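Local coordinates for galectin (Ovis aries, PDB 6N44), which probably binds carbohydrates as a lectin of the galectin family, with galactose as a ligand, and works as an oligomer against parasites in sheep, at residues A[54-57]-A[62-65]; A[64-69]-A[74-79]; A[82-85]-A[89-92]; A[101-104]-A[110-113]. All blocks are in the same frame, centred on the assembly; numbering follows the deposited sequence.

Contact 1. Residues A[54-57]-A[62-65]; sequences FRFW and IVVM
Met65 places CG opposite its own carbonyl carbon (chi1 -60°), whereas Phe54 and Phe56 both swing their rings to the far side from the backbone N (chi1 175° and 174°). The methionine chain therefore comes close to both rings. Its CG lies 3.8 Å from CE1 of Phe54, at that ring's edge and near its plane. The same Met65 CG is 3.9 Å from Phe56 CD1. Met65 SD sits 5.0 Å from the centroid of the Phe54 ring, again at the edge, and makes a Met-aromatic contact there. A longer one of the same kind reaches the edge of Phe56. Val63 CG1 meets Phe56 CE1 obliquely at 3.6 Å.

Trp57 and Val64 form an antiparallel hydrogen-bonded pair: Trp57 N bonds to Val64 O and Val64 N to Trp57 O, each at 2.9 Å. Their side chains lie on the opposite face of the sheet from Met65, where Val64 CG2 touches Trp57 CE3 at 3.7 Å. Arg55, a galactose-binding residue, forms a salt bridge with Asp41. The hairpin lies between strands 37-43 and 72-80 of the six-stranded sheet. On the face of Met65, toward the other sheet, Phe54 stacks with Tyr101 and Phe113, and Phe56 meets Phe94 edge-to-face.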
# COMPACT_ATOMS: atom_id res chain seq x y z
N PHE A 54 7.67 -8.02 -14.04
CA PHE A 54 7.02 -8.93 -13.08
C PHE A 54 5.70 -9.40 -13.66
O PHE A 54 4.76 -8.61 -13.82
CB PHE A 54 6.82 -8.23 -11.74
CG PHE A 54 6.06 -9.04 -10.72
CD1 PHE A 54 6.31 -10.40 -10.57
CD2 PHE A 54 5.11 -8.44 -9.90
CE1 PHE A 54 5.62 -11.15 -9.62
CE2 PHE A 54 4.40 -9.18 -8.95
CZ PHE A 54 4.66 -10.54 -8.81
N ARG A 55 5.62 -10.69 -13.96
CA ARG A 55 4.37 -11.35 -14.33
C ARG A 55 3.97 -12.29 -13.21
O ARG A 55 4.79 -13.09 -12.74
CB ARG A 55 4.48 -12.13 -15.65
CG ARG A 55 3.33 -13.13 -15.86
CD ARG A 55 3.28 -13.75 -17.28
NE ARG A 55 2.97 -12.74 -18.28
CZ ARG A 55 2.86 -12.97 -19.59
NH1 ARG A 55 3.01 -14.19 -20.07
NH2 ARG A 55 2.57 -11.96 -20.40
N PHE A 56 2.72 -12.19 -12.79
CA PHE A 56 2.11 -13.08 -11.81
C PHE A 56 1.04 -13.87 -12.54
O PHE A 56 0.14 -13.28 -13.16
CB PHE A 56 1.49 -12.27 -10.65
CG PHE A 56 0.69 -13.11 -9.65
CD1 PHE A 56 1.29 -13.60 -8.50
CD2 PHE A 56 -0.66 -13.35 -9.84
CE1 PHE A 56 0.56 -14.35 -7.56
CE2 PHE A 56 -1.40 -14.09 -8.91
CZ PHE A 56 -0.79 -14.59 -7.76
N TRP A 57 1.12 -15.19 -12.46
CA TRP A 57 0.25 -16.09 -13.20
C TRP A 57 -0.30 -17.14 -12.25
O TRP A 57 0.44 -17.72 -11.46
CB TRP A 57 1.01 -16.76 -14.35
CG TRP A 57 0.19 -17.76 -15.14
CD1 TRP A 57 -0.58 -17.49 -16.24
CD2 TRP A 57 0.07 -19.17 -14.90
NE1 TRP A 57 -1.17 -18.64 -16.70
CE2 TRP A 57 -0.79 -19.69 -15.89
CE3 TRP A 57 0.60 -20.04 -13.95
CZ2 TRP A 57 -1.12 -21.04 -15.97
CZ3 TRP A 57 0.27 -21.39 -14.01
CH2 TRP A 57 -0.58 -21.88 -15.02
N ILE A 62 -1.69 -23.19 -8.63
CA ILE A 62 -0.27 -22.98 -8.92
C ILE A 62 -0.04 -21.51 -9.28
O ILE A 62 -0.72 -20.97 -10.15
CB ILE A 62 0.21 -23.91 -10.04
CG1 ILE A 62 0.14 -25.37 -9.57
CG2 ILE A 62 1.60 -23.55 -10.49
CD1 ILE A 62 0.68 -26.33 -10.56
N VAL A 63 0.94 -20.89 -8.62
CA VAL A 63 1.40 -19.55 -8.97
C VAL A 63 2.74 -19.67 -9.66
O VAL A 63 3.66 -20.32 -9.14
CB VAL A 63 1.53 -18.65 -7.72
CG1 VAL A 63 2.34 -17.40 -8.05
CG2 VAL A 63 0.16 -18.30 -7.12
N VAL A 64 2.89 -19.03 -10.82
CA VAL A 64 4.20 -18.87 -11.44
C VAL A 64 4.49 -17.38 -11.58
O VAL A 64 3.64 -16.62 -12.07
CB VAL A 64 4.27 -19.57 -12.81
CG1 VAL A 64 5.65 -19.38 -13.42
CG2 VAL A 64 3.94 -21.06 -12.65
N MET A 65 5.68 -16.96 -11.15
CA MET A 65 6.13 -15.58 -11.32
C MET A 65 7.45 -15.57 -12.09
O MET A 65 8.31 -16.41 -11.85
CB MET A 65 6.29 -14.88 -9.98
CG MET A 65 4.98 -14.82 -9.18
SD MET A 65 5.21 -14.24 -7.49
CE MET A 65 5.88 -15.70 -6.69

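Contact 2. Residues A[64-69]-A[74-79]; sequences VMNTLK and GKEQKL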
# COMPACT_ATOMS: atom_id res chain seq x y z
N VAL A 64 2.89 -19.03 -10.82
CA VAL A 64 4.20 -18.87 -11.44
C VAL A 64 4.49 -17.38 -11.58
O VAL A 64 3.64 -16.62 -12.07
CB VAL A 64 4.27 -19.57 -12.81
CG1 VAL A 64 5.65 -19.38 -13.42
CG2 VAL A 64 3.94 -21.06 -12.65
N MET A 65 5.68 -16.96 -11.15
CA MET A 65 6.13 -15.58 -11.32
C MET A 65 7.45 -15.57 -12.09
O MET A 65 8.31 -16.41 -11.85
CB MET A 65 6.29 -14.88 -9.98
CG MET A 65 4.98 -14.82 -9.18
SD MET A 65 5.21 -14.24 -7.49
CE MET A 65 5.88 -15.70 -6.69
N ASN A 66 7.61 -14.61 -12.99
CA ASN A 66 8.81 -14.57 -13.81
C ASN A 66 9.02 -13.17 -14.34
O ASN A 66 8.18 -12.28 -14.15
CB ASN A 66 8.72 -15.59 -14.95
CG ASN A 66 10.07 -16.16 -15.32
OD1 ASN A 66 11.11 -15.60 -14.96
ND2 ASN A 66 10.06 -17.28 -16.03
N THR A 67 10.13 -12.99 -15.04
CA THR A 67 10.55 -11.73 -15.63
C THR A 67 10.93 -11.98 -17.08
O THR A 67 11.65 -12.94 -17.38
CB THR A 67 11.75 -11.13 -14.88
OG1 THR A 67 11.37 -10.82 -13.53
CG2 THR A 67 12.22 -9.87 -15.57
N LEU A 68 10.44 -11.13 -17.97
CA LEU A 68 10.79 -11.14 -19.38
C LEU A 68 11.76 -9.99 -19.62
O LEU A 68 11.37 -8.82 -19.51
CB LEU A 68 9.55 -11.01 -20.27
CG LEU A 68 9.88 -10.92 -21.77
CD1 LEU A 68 10.41 -12.26 -22.30
CD2 LEU A 68 8.68 -10.47 -22.57
N LYS A 69 13.01 -10.32 -19.94
CA LYS A 69 14.05 -9.32 -20.16
C LYS A 69 14.69 -9.57 -21.52
O LYS A 69 15.31 -10.63 -21.73
CB LYS A 69 15.11 -9.40 -19.05
CG LYS A 69 16.39 -8.65 -19.37
CD LYS A 69 17.02 -8.13 -18.09
CE LYS A 69 18.49 -7.74 -18.27
NZ LYS A 69 19.18 -7.79 -16.94
N GLY A 74 13.01 -15.61 -17.62
CA GLY A 74 14.00 -16.08 -16.67
C GLY A 74 13.58 -17.35 -15.95
O GLY A 74 12.72 -18.11 -16.41
N LYS A 75 14.21 -17.59 -14.81
CA LYS A 75 13.92 -18.76 -13.99
C LYS A 75 12.63 -18.53 -13.19
O LYS A 75 12.53 -17.56 -12.44
CB LYS A 75 15.09 -19.04 -13.06
CG LYS A 75 14.84 -20.16 -12.05
CD LYS A 75 16.15 -20.68 -11.46
CE LYS A 75 15.98 -22.04 -10.79
NZ LYS A 75 15.30 -21.93 -9.46
N GLU A 76 11.66 -19.43 -13.36
CA GLU A 76 10.37 -19.29 -12.69
C GLU A 76 10.51 -19.39 -11.18
O GLU A 76 11.28 -20.21 -10.67
CB GLU A 76 9.39 -20.38 -13.16
CG GLU A 76 9.05 -20.36 -14.61
CD GLU A 76 8.01 -21.41 -14.95
OE1 GLU A 76 7.89 -22.41 -14.20
OE2 GLU A 76 7.30 -21.23 -15.96
N GLN A 77 9.74 -18.58 -10.47
CA GLN A 77 9.45 -18.80 -9.06
C GLN A 77 8.04 -19.38 -9.00
O GLN A 77 7.08 -18.71 -9.36
CB GLN A 77 9.57 -17.50 -8.25
CG GLN A 77 9.36 -17.73 -6.75
CD GLN A 77 9.46 -16.46 -5.91
OE1 GLN A 77 10.05 -15.45 -6.31
NE2 GLN A 77 8.87 -16.50 -4.72
N LYS A 78 7.93 -20.64 -8.56
CA LYS A 78 6.67 -21.38 -8.65
C LYS A 78 6.26 -21.91 -7.28
O LYS A 78 7.10 -22.42 -6.54
CB LYS A 78 6.79 -22.55 -9.64
CG LYS A 78 5.66 -23.55 -9.50
CD LYS A 78 5.89 -24.81 -10.33
CE LYS A 78 5.72 -24.54 -11.82
NZ LYS A 78 5.40 -25.79 -12.58
N LEU A 79 4.97 -21.82 -6.96
CA LEU A 79 4.49 -22.32 -5.67
C LEU A 79 3.05 -22.78 -5.78
O LEU A 79 2.36 -22.52 -6.77
CB LEU A 79 4.61 -21.27 -4.56
CG LEU A 79 3.73 -20.04 -4.76
CD1 LEU A 79 3.20 -19.52 -3.43
CD2 LEU A 79 4.52 -18.97 -5.47
O HOH W 1 7.96 -18.97 -17.23
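This is an antiparallel hairpin contact at the edge of the six-stranded sheet, where Val64 pairs with Lys78 and Met65 with Gln77. Met65 and Gln77 exchange two backbone bonds, Met65 N to Gln77 O and Gln77 N to Met65 O, each 2.9 Å. Nearer the turn, Gly74 N gives a bond to Thr67 O at 3.0 Å.

Between these points Asn66 bonds across to the loop. Its ND2 reaches Gly74 O at 2.8 Å, with that oxygen in the plane of the asparagine amide but the donor well above the glycine carbonyl plane. Asn66 OD1 accepts the backbone N of Thr67, which helps fix the turn of the amide. The face carrying Asn66 and Glu76 is the carbohydrate-binding face of the galectin fold, and both residues are seen to bind galactose. A water links them: it accepts from Asn66 ND2 and donates to Glu76 OE2 at 2.7 Å. Val64 CG1 packs obliquely against the carboxylate carbon CD of Glu76 at 3.5 Å.

On the other face Met65 CE touches Gln77 NE2 and Leu79 CD2, each at 3.7 Å. Gln77 NE2 gives its hydrogen bond to Gln112 O in the opposite sheet.

Contact 3. Residues A[82-85]-A[89-92]; sequences EAFV and PFEL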
# COMPACT_ATOMS: atom_id res chain seq x y z
N GLU A 82 -3.78 -22.38 -1.97
CA GLU A 82 -5.21 -22.62 -1.97
C GLU A 82 -6.01 -21.33 -1.87
O GLU A 82 -7.22 -21.38 -1.67
CB GLU A 82 -5.57 -23.57 -0.83
CG GLU A 82 -5.08 -24.99 -1.06
CD GLU A 82 -5.68 -25.61 -2.32
OE1 GLU A 82 -6.89 -25.93 -2.31
OE2 GLU A 82 -4.95 -25.78 -3.33
N ALA A 83 -5.34 -20.18 -2.04
CA ALA A 83 -5.97 -18.89 -1.76
C ALA A 83 -7.12 -18.57 -2.71
O ALA A 83 -8.07 -17.89 -2.30
CB ALA A 83 -4.92 -17.78 -1.83
N PHE A 84 -7.06 -19.00 -3.96
CA PHE A 84 -8.06 -18.64 -4.97
C PHE A 84 -9.11 -19.73 -5.06
O PHE A 84 -8.90 -20.74 -5.73
CB PHE A 84 -7.42 -18.43 -6.33
CG PHE A 84 -6.38 -17.38 -6.36
CD1 PHE A 84 -6.74 -16.04 -6.49
CD2 PHE A 84 -5.04 -17.72 -6.28
CE1 PHE A 84 -5.76 -15.06 -6.54
CE2 PHE A 84 -4.06 -16.75 -6.34
CZ PHE A 84 -4.42 -15.41 -6.46
N VAL A 85 -10.26 -19.53 -4.42
CA VAL A 85 -11.35 -20.49 -4.45
C VAL A 85 -12.32 -20.06 -5.56
O VAL A 85 -12.95 -19.00 -5.42
CB VAL A 85 -12.08 -20.58 -3.10
CG1 VAL A 85 -12.97 -21.80 -3.06
CG2 VAL A 85 -11.07 -20.58 -1.95
N PRO A 89 -15.41 -14.56 -4.76
CA PRO A 89 -14.67 -13.33 -5.06
C PRO A 89 -13.46 -13.22 -4.15
O PRO A 89 -13.50 -13.61 -2.98
CB PRO A 89 -15.69 -12.22 -4.80
CG PRO A 89 -17.03 -12.90 -4.98
CD PRO A 89 -16.81 -14.28 -4.39
N PHE A 90 -12.36 -12.72 -4.70
CA PHE A 90 -11.11 -12.58 -3.97
C PHE A 90 -10.60 -11.16 -4.10
O PHE A 90 -10.95 -10.41 -5.02
CB PHE A 90 -10.05 -13.59 -4.45
CG PHE A 90 -9.71 -13.49 -5.93
CD1 PHE A 90 -8.72 -12.62 -6.39
CD2 PHE A 90 -10.38 -14.28 -6.86
CE1 PHE A 90 -8.41 -12.53 -7.76
CE2 PHE A 90 -10.07 -14.18 -8.25
CZ PHE A 90 -9.09 -13.32 -8.69
N GLU A 91 -9.75 -10.80 -3.15
CA GLU A 91 -8.99 -9.56 -3.18
C GLU A 91 -7.51 -9.89 -3.30
O GLU A 91 -6.93 -10.48 -2.39
CB GLU A 91 -9.25 -8.73 -1.93
CG GLU A 91 -8.42 -7.49 -1.88
CD GLU A 91 -8.68 -6.69 -0.62
OE1 GLU A 91 -7.70 -6.34 0.06
OE2 GLU A 91 -9.87 -6.44 -0.31
N LEU A 92 -6.91 -9.49 -4.41
CA LEU A 92 -5.50 -9.72 -4.68
C LEU A 92 -4.77 -8.39 -4.56
O LEU A 92 -5.12 -7.41 -5.25
CB LEU A 92 -5.32 -10.33 -6.07
CG LEU A 92 -3.92 -10.37 -6.69
CD1 LEU A 92 -2.96 -11.26 -5.89
CD2 LEU A 92 -4.03 -10.84 -8.13
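Phe90, whose ring takes the edge of Phe84, is held through its backbone by hydrogen bonding to Ala26 of strand 19-28. The two segments themselves meet through apolar side chains.

The contact is a T-shaped, edge-to-face pair. The ring centroids are 5.1 Å apart and the planes stand at 89°. Phe84 supplies the edge. Its CD1 lies 3.8 Å above the plane of the Phe90 ring, over the ring centre, and its CE1 comes 3.8 Å from Phe90 CD1. Phe84 CD1 is also 4.0 Å from Phe90 CG, so two neighbouring atoms of one ring edge, CD1 and CE1, rest on the same face. Phe84 turns its ring away from its own carbonyl carbon, with CG beside the backbone N (chi1 -59°), and this carries the edge across to Phe90. Phe90 has CG in the crowded position between its backbone N and carbonyl carbon (chi1 58°), and this stands the ring up from the strand with one face toward Phe84. In such a pair the slightly positive ring hydrogens of Phe84 probably point into the electron-rich face of Phe90. Leu92 adds a looser contact: its CD1 is 4.4 Å from Phe84 CZ, near the plane of that ring.

Leu38 of strand 37-43 touches Phe84, Phe90 and Leu92 alike. Phe84 brings its loop against the core between the two sheets, a hydrophobic filling that belongs to the galectin beta-sandwich.

Contact 4. Residues A[101-104]-A[110-113]; sequences YQVF and ICQF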
# COMPACT_ATOMS: atom_id res chain seq x y z
N TYR A 101 8.25 -7.19 -4.67
CA TYR A 101 6.79 -7.16 -4.58
C TYR A 101 6.36 -8.14 -3.51
O TYR A 101 6.90 -9.24 -3.42
CB TYR A 101 6.12 -7.58 -5.89
CG TYR A 101 6.55 -6.80 -7.11
CD1 TYR A 101 7.69 -7.15 -7.82
CD2 TYR A 101 5.78 -5.75 -7.58
CE1 TYR A 101 8.08 -6.45 -8.95
CE2 TYR A 101 6.15 -5.05 -8.71
CZ TYR A 101 7.30 -5.40 -9.39
OH TYR A 101 7.67 -4.69 -10.52
N GLN A 102 5.36 -7.74 -2.72
CA GLN A 102 4.70 -8.65 -1.79
C GLN A 102 3.28 -8.89 -2.27
O GLN A 102 2.60 -7.96 -2.71
CB GLN A 102 4.70 -8.10 -0.36
CG GLN A 102 6.08 -7.72 0.20
CD GLN A 102 6.06 -7.50 1.72
OE1 GLN A 102 5.01 -7.28 2.31
NE2 GLN A 102 7.23 -7.59 2.36
N VAL A 103 2.83 -10.14 -2.21
CA VAL A 103 1.54 -10.53 -2.74
C VAL A 103 0.67 -11.03 -1.59
O VAL A 103 1.11 -11.86 -0.78
CB VAL A 103 1.67 -11.61 -3.83
CG1 VAL A 103 0.30 -11.90 -4.47
CG2 VAL A 103 2.67 -11.18 -4.88
N PHE A 104 -0.55 -10.51 -1.53
CA PHE A 104 -1.55 -10.89 -0.55
C PHE A 104 -2.83 -11.26 -1.29
O PHE A 104 -3.16 -10.65 -2.31
CB PHE A 104 -1.87 -9.75 0.45
CG PHE A 104 -0.67 -9.27 1.21
CD1 PHE A 104 -0.46 -9.68 2.52
CD2 PHE A 104 0.24 -8.41 0.62
CE1 PHE A 104 0.65 -9.23 3.24
CE2 PHE A 104 1.35 -7.95 1.32
CZ PHE A 104 1.55 -8.38 2.64
N ILE A 110 0.87 -14.41 0.47
CA ILE A 110 1.01 -15.60 -0.35
C ILE A 110 2.46 -15.82 -0.77
O ILE A 110 2.95 -16.95 -0.73
CB ILE A 110 0.09 -15.55 -1.59
CG1 ILE A 110 -1.37 -15.43 -1.15
CG2 ILE A 110 0.28 -16.78 -2.44
CD1 ILE A 110 -1.74 -16.36 -0.03
N CYS A 111 3.15 -14.77 -1.20
CA CYS A 111 4.48 -14.92 -1.77
C CYS A 111 5.08 -13.54 -2.00
O CYS A 111 4.39 -12.52 -1.95
CB CYS A 111 4.46 -15.73 -3.08
SG CYS A 111 3.32 -15.10 -4.36
N GLN A 112 6.39 -13.53 -2.26
CA GLN A 112 7.14 -12.32 -2.55
C GLN A 112 8.04 -12.57 -3.75
O GLN A 112 8.48 -13.69 -3.98
CB GLN A 112 7.98 -11.87 -1.34
CG GLN A 112 7.19 -11.71 -0.03
CD GLN A 112 6.86 -13.05 0.66
OE1 GLN A 112 5.69 -13.36 0.91
NE2 GLN A 112 7.89 -13.83 0.96
N PHE A 113 8.32 -11.50 -4.50
CA PHE A 113 9.11 -11.56 -5.73
C PHE A 113 10.16 -10.46 -5.69
O PHE A 113 9.82 -9.28 -5.82
CB PHE A 113 8.22 -11.41 -6.97
CG PHE A 113 8.93 -11.66 -8.27
CD1 PHE A 113 9.10 -12.95 -8.75
CD2 PHE A 113 9.41 -10.60 -9.04
CE1 PHE A 113 9.75 -13.19 -9.96
CE2 PHE A 113 10.06 -10.84 -10.26
CZ PHE A 113 10.22 -12.15 -10.71
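Segments 101-104 and 110-113 run antiparallel, their axes 4.8 Å apart at 166°, and a classic beta bulge sets Ile110 and Cys111 both opposite Val103. Tyr101 N bonds to Phe113 O and Phe113 N to Tyr101 O, each at 2.9 Å. At the bulge Val103 N bonds to Cys111 O, while Val103 O receives Ile110 N in an almost straight bond (177° at the hydrogen).

The side chains of Tyr101, Val103, Cys111 and Phe113 all lie on the face turned to the other sheet. Tyr101 and Phe113 run side by side, with CD1 of Tyr101 4.0 Å from CD2 of Phe113, at the edge of the phenyl ring. Tyr101 CD1 also comes 3.6 Å from Phe113 O, which is at the tyrosine ring's edge. Cys111 SG stands between its backbone N and carbonyl carbon (chi1 54°) and rests 3.9 Å from Val103 CB. On the other face Gln102 CG and Gln112 CG meet at 4.1 Å. Gln102 NE2 has its polar partner in Glu100.

Met65 of the other sheet touches Cys111 and Phe113. Phe104 packs against Val18 of the second subunit. Four backbone bonds pair the strands, and the inward face is mostly aromatic and aliphatic, with the thiol of Cys111 among apolar groups.

Overall arrangement
Contacts 1 and 2 are successive hairpins of one sheet, sharing Val64 and Met65 on strand 62-69, with centres about 7 Å apart. Together they hold the galactose-binding residues Arg55, Asn66 and Glu76. Contact 4 belongs to the opposite sheet, its centre about 10 Å from that of contact 1. The two join in the core, where Phe54 CD1 lies 3.5 Å from Phe113 CD2 and Met65 CE 3.5 Å from Cys111 SG. Contact 3 is further along the core, its centre about 21 Å from that of contact 2. It meets contact 1 through Phe56 CZ and Phe84 CZ (3.9 Å), and contact 4 through Leu92 CD1 and Val103 CG1 (3.6 Å).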